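PDB 6SRT: N-acetylmuramoyl-L-alanine amidase from Clostridium intestinale URNW, which probably acts as a zinc-dependent endolysin that degrades bacterial cell walls by cleaving the amide bond between N-acetylmuramic acid and L-alanine of peptidoglycan. Local coordinates for residues N28-S36 against D60-I71. Numbering follows the deposited sequence.
Sequences NYTWATPLS and DEIHKQRGWSGI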
loop_
_atom_site.group_PDB
_atom_site.type_symbol
_atom_site.label_atom_id
_atom_site.label_comp_id
_atom_site.label_asym_id
_atom_site.label_seq_id
_atom_site.Cartn_x
_atom_site.Cartn_y
_atom_site.Cartn_z
ATOM N N ASN A 28 -15.008 -1.511 7.301
ATOM C CA ASN A 28 -16.121 -0.551 7.192
ATOM C C ASN A 28 -15.566 0.846 7.369
ATOM O O ASN A 28 -15.084 1.185 8.445
ATOM C CB ASN A 28 -17.208 -0.930 8.203
ATOM C CG ASN A 28 -17.859 -2.248 7.847
ATOM O OD1 ASN A 28 -18.159 -2.497 6.671
ATOM N ND2 ASN A 28 -18.081 -3.094 8.851
ATOM N N TYR A 29 -15.591 1.613 6.291
ATOM C CA TYR A 29 -15.221 3.048 6.331
ATOM C C TYR A 29 -16.437 3.928 5.992
ATOM O O TYR A 29 -17.359 3.527 5.236
ATOM C CB TYR A 29 -14.161 3.366 5.291
ATOM C CG TYR A 29 -12.866 2.604 5.469
ATOM C CD1 TYR A 29 -12.003 2.862 6.530
ATOM C CD2 TYR A 29 -12.482 1.614 4.594
ATOM C CE1 TYR A 29 -10.818 2.195 6.724
ATOM C CE2 TYR A 29 -11.314 0.910 4.788
ATOM C CZ TYR A 29 -10.473 1.165 5.869
ATOM O OH TYR A 29 -9.307 0.465 6.057
ATOM N N THR A 30 -16.399 5.151 6.495
ATOM C CA THR A 30 -17.331 6.205 6.055
ATOM C C THR A 30 -16.510 7.289 5.382
ATOM O O THR A 30 -15.800 8.068 6.063
ATOM C CB THR A 30 -18.026 6.826 7.278
ATOM O OG1 THR A 30 -18.766 5.815 7.965
ATOM C CG2 THR A 30 -18.981 7.921 6.874
ATOM N N TRP A 31 -16.558 7.355 4.065
ATOM C CA TRP A 31 -15.735 8.227 3.229
ATOM C C TRP A 31 -16.259 9.624 3.316
ATOM O O TRP A 31 -17.489 9.866 3.172
ATOM C CB TRP A 31 -15.769 7.689 1.805
ATOM C CG TRP A 31 -15.123 6.341 1.646
ATOM C CD1 TRP A 31 -15.741 5.125 1.583
ATOM C CD2 TRP A 31 -13.700 6.068 1.728
ATOM N NE1 TRP A 31 -14.812 4.128 1.576
ATOM C CE2 TRP A 31 -13.566 4.657 1.729
ATOM C CE3 TRP A 31 -12.553 6.868 1.833
ATOM C CZ2 TRP A 31 -12.320 4.056 1.792
ATOM C CZ3 TRP A 31 -11.324 6.258 1.848
ATOM C CH2 TRP A 31 -11.212 4.886 1.841
ATOM N N ALA A 32 -15.391 10.566 3.634
ATOM C CA ALA A 32 -15.802 11.938 3.909
ATOM C C ALA A 32 -16.194 12.671 2.626
ATOM O O ALA A 32 -17.168 13.403 2.590
ATOM C CB ALA A 32 -14.742 12.712 4.629
ATOM N N THR A 33 -15.391 12.531 1.585
ATOM C CA THR A 33 -15.521 13.288 0.337
ATOM C C THR A 33 -15.668 12.276 -0.786
ATOM O O THR A 33 -15.312 11.104 -0.690
ATOM C CB THR A 33 -14.301 14.209 0.127
ATOM O OG1 THR A 33 -13.116 13.438 -0.055
ATOM C CG2 THR A 33 -14.073 15.163 1.274
ATOM N N PRO A 34 -16.178 12.690 -1.963
ATOM C CA PRO A 34 -16.461 11.732 -3.033
ATOM C C PRO A 34 -15.185 11.062 -3.524
ATOM O O PRO A 34 -14.225 11.750 -3.850
ATOM C CB PRO A 34 -17.099 12.578 -4.142
ATOM C CG PRO A 34 -17.672 13.736 -3.445
ATOM C CD PRO A 34 -16.712 14.006 -2.298
ATOM N N LEU A 35 -15.235 9.751 -3.608
ATOM C CA LEU A 35 -14.158 8.984 -4.255
ATOM C C LEU A 35 -14.285 9.120 -5.758
ATOM O O LEU A 35 -15.354 9.069 -6.318
ATOM C CB LEU A 35 -14.212 7.511 -3.839
ATOM C CG LEU A 35 -13.905 7.238 -2.379
ATOM C CD1 LEU A 35 -14.036 5.763 -2.108
ATOM C CD2 LEU A 35 -12.578 7.763 -1.926
ATOM N N SER A 36 -13.129 9.250 -6.392
ATOM C CA SER A 36 -13.046 9.140 -7.848
ATOM C C SER A 36 -12.688 7.694 -8.215
ATOM O O SER A 36 -11.730 7.154 -7.629
ATOM C CB SER A 36 -12.019 10.084 -8.381
ATOM O OG SER A 36 -11.837 9.856 -9.786
ATOM N N ASP A 60 -7.256 5.970 8.815
ATOM C CA ASP A 60 -8.368 6.680 8.153
ATOM C C ASP A 60 -8.678 8.012 8.837
ATOM O O ASP A 60 -8.875 9.021 8.111
ATOM C CB ASP A 60 -9.569 5.772 8.179
ATOM C CG ASP A 60 -10.768 6.338 7.480
ATOM O OD1 ASP A 60 -10.747 6.382 6.241
ATOM O OD2 ASP A 60 -11.738 6.739 8.176
ATOM N N GLU A 61 -8.634 8.028 10.162
ATOM C CA GLU A 61 -8.860 9.272 10.924
ATOM C C GLU A 61 -7.801 10.303 10.551
ATOM O O GLU A 61 -8.104 11.489 10.345
ATOM C CB GLU A 61 -8.889 8.986 12.414
ATOM C CG GLU A 61 -8.881 10.178 13.324
ATOM C CD GLU A 61 -8.727 9.701 14.782
ATOM O OE1 GLU A 61 -9.408 8.733 15.122
ATOM O OE2 GLU A 61 -7.791 10.138 15.435
ATOM N N ILE A 62 -6.541 9.903 10.608
ATOM C CA ILE A 62 -5.448 10.860 10.249
ATOM C C ILE A 62 -5.571 11.380 8.837
ATOM O O ILE A 62 -5.381 12.551 8.570
ATOM C CB ILE A 62 -4.095 10.176 10.530
ATOM C CG1 ILE A 62 -3.954 9.824 12.013
ATOM C CG2 ILE A 62 -2.927 11.020 9.993
ATOM C CD1 ILE A 62 -2.770 8.968 12.270
ATOM N N HIS A 63 -5.832 10.481 7.875
ATOM C CA HIS A 63 -5.924 10.923 6.477
ATOM C C HIS A 63 -7.096 11.888 6.296
ATOM O O HIS A 63 -7.014 12.810 5.476
ATOM C CB HIS A 63 -5.948 9.682 5.606
ATOM C CG HIS A 63 -4.584 9.062 5.471
ATOM N ND1 HIS A 63 -4.333 7.990 4.647
ATOM C CD2 HIS A 63 -3.413 9.344 6.075
ATOM C CE1 HIS A 63 -3.065 7.687 4.795
ATOM N NE2 HIS A 63 -2.466 8.471 5.650
ATOM N N LYS A 64 -8.178 11.659 7.026
ATOM C CA LYS A 64 -9.297 12.630 6.986
ATOM C C LYS A 64 -8.878 13.992 7.546
ATOM O O LYS A 64 -9.222 15.058 7.000
ATOM C CB LYS A 64 -10.451 12.127 7.808
ATOM C CG LYS A 64 -11.330 11.103 7.118
ATOM C CD LYS A 64 -12.305 10.411 8.065
ATOM C CE LYS A 64 -13.507 9.739 7.450
ATOM N NZ LYS A 64 -13.072 8.763 6.455
ATOM N N GLN A 65 -8.047 14.010 8.610
ATOM C CA GLN A 65 -7.559 15.305 9.110
ATOM C C GLN A 65 -6.798 16.067 8.020
ATOM O O GLN A 65 -6.886 17.317 7.930
ATOM C CB GLN A 65 -6.667 15.128 10.291
ATOM C CG GLN A 65 -7.350 14.551 11.519
ATOM C CD GLN A 65 -6.426 14.216 12.662
ATOM O OE1 GLN A 65 -5.221 14.224 12.520
ATOM N NE2 GLN A 65 -7.039 13.840 13.754
ATOM N N ARG A 66 -6.057 15.293 7.221
ATOM C CA ARG A 66 -5.217 15.854 6.167
ATOM C C ARG A 66 -6.053 16.254 4.931
ATOM O O ARG A 66 -5.469 16.706 3.955
ATOM C CB ARG A 66 -4.126 14.842 5.808
ATOM C CG ARG A 66 -3.178 14.612 6.956
ATOM C CD ARG A 66 -2.124 13.629 6.576
ATOM N NE ARG A 66 -1.276 13.395 7.745
ATOM C CZ ARG A 66 -0.414 12.381 7.866
ATOM N NH1 ARG A 66 -0.392 11.498 6.895
ATOM N NH2 ARG A 66 0.334 12.233 8.965
ATOM N N GLY A 67 -7.352 16.128 4.973
ATOM C CA GLY A 67 -8.237 16.567 3.892
ATOM C C GLY A 67 -8.597 15.520 2.890
ATOM O O GLY A 67 -9.300 15.836 1.917
ATOM N N TRP A 68 -8.121 14.288 3.070
ATOM C CA TRP A 68 -8.461 13.195 2.168
ATOM C C TRP A 68 -9.819 12.627 2.534
ATOM O O TRP A 68 -10.358 12.813 3.633
ATOM C CB TRP A 68 -7.369 12.147 2.146
ATOM C CG TRP A 68 -5.999 12.686 1.950
ATOM C CD1 TRP A 68 -4.932 12.224 2.665
ATOM C CD2 TRP A 68 -5.486 13.687 1.062
ATOM N NE1 TRP A 68 -3.811 12.891 2.282
ATOM C CE2 TRP A 68 -4.119 13.807 1.345
ATOM C CE3 TRP A 68 -5.982 14.549 0.120
ATOM C CZ2 TRP A 68 -3.221 14.599 0.639
ATOM C CZ3 TRP A 68 -5.118 15.420 -0.536
ATOM C CH2 TRP A 68 -3.748 15.487 -0.240
ATOM N N SER A 69 -10.369 11.817 1.627
ATOM C CA SER A 69 -11.673 11.229 1.937
ATOM C C SER A 69 -11.580 10.259 3.118
ATOM O O SER A 69 -12.540 10.031 3.873
ATOM C CB SER A 69 -12.186 10.530 0.687
ATOM O OG SER A 69 -13.523 10.070 0.943
ATOM N N GLY A 70 -10.416 9.593 3.284
ATOM C CA GLY A 70 -10.177 8.551 4.270
ATOM C C GLY A 70 -8.852 7.914 3.914
ATOM O O GLY A 70 -8.063 8.496 3.138
ATOM N N ILE A 71 -8.601 6.777 4.515
ATOM C CA ILE A 71 -7.345 6.020 4.326
ATOM C C ILE A 71 -6.954 6.098 2.871
ATOM O O ILE A 71 -7.720 5.710 1.955
ATOM C CB ILE A 71 -7.471 4.614 4.872
ATOM C CG1 ILE A 71 -6.128 3.845 4.687
ATOM C CG2 ILE A 71 -8.639 3.871 4.305
ATOM C CD1 ILE A 71 -6.001 2.645 5.570
HETATM O O HOH W 1 -14.282 5.628 8.444
HETATM O O HOH W 2 -10.747 14.916 -0.226
#
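Ser69 and Ala32 form the backbone link between the loop 28-36 and the turn that follows helix 56-65. Ala32 N gives a nearly straight bond (175°) to Ser69 O at 2.9 Å. The Ser69 hydroxyl, anti to its own backbone N (chi1 -174°), donates to Thr33 O, with OG at 2.6 Å from that oxygen. Ser69 therefore both accepts from and donates to the loop.

Lys64 supplies the charged part. Its chain bends at the last torsion (chi4 56°), and NZ reaches Thr30 O at 2.8 Å from above the carbonyl plane. The same NZ bonds Ser69 O in the carbonyl plane, on a lone pair, and makes a salt bridge with Asp60 OD2, on the syn side but tilted out of the carboxylate plane. Asp60 OD1 takes the backbone N of Ile71 on its anti side, also tilted from that plane. Two waters add bridges, one from Thr30 N to Asp60 OD2, the other between Thr33 OG1 and Gly67 O.

The apolar part centres on Ile71. Its CG2 lies over one face of the Tyr29 ring in a CH-pi contact, 3.9 Å from the ring centroid. It also touches Trp31 CH2 at 3.7 Å. The indole is held between Tyr29 CB and Leu35 CD1 on opposite faces, and Ile71 O meets its edge in plane. Tyr29 OH bonds Arg85 O.

Helix 56-65 ends in a Schellman motif at Gly67. The contact packs the loop between strands 24-25 and 43-48 against this helix end; the Ile71 side chain is about 10 Å from that of the zinc ligand His47. Three partners should fix the Lys64 ammonium, and pairing with Asp60 probably keeps both groups charged.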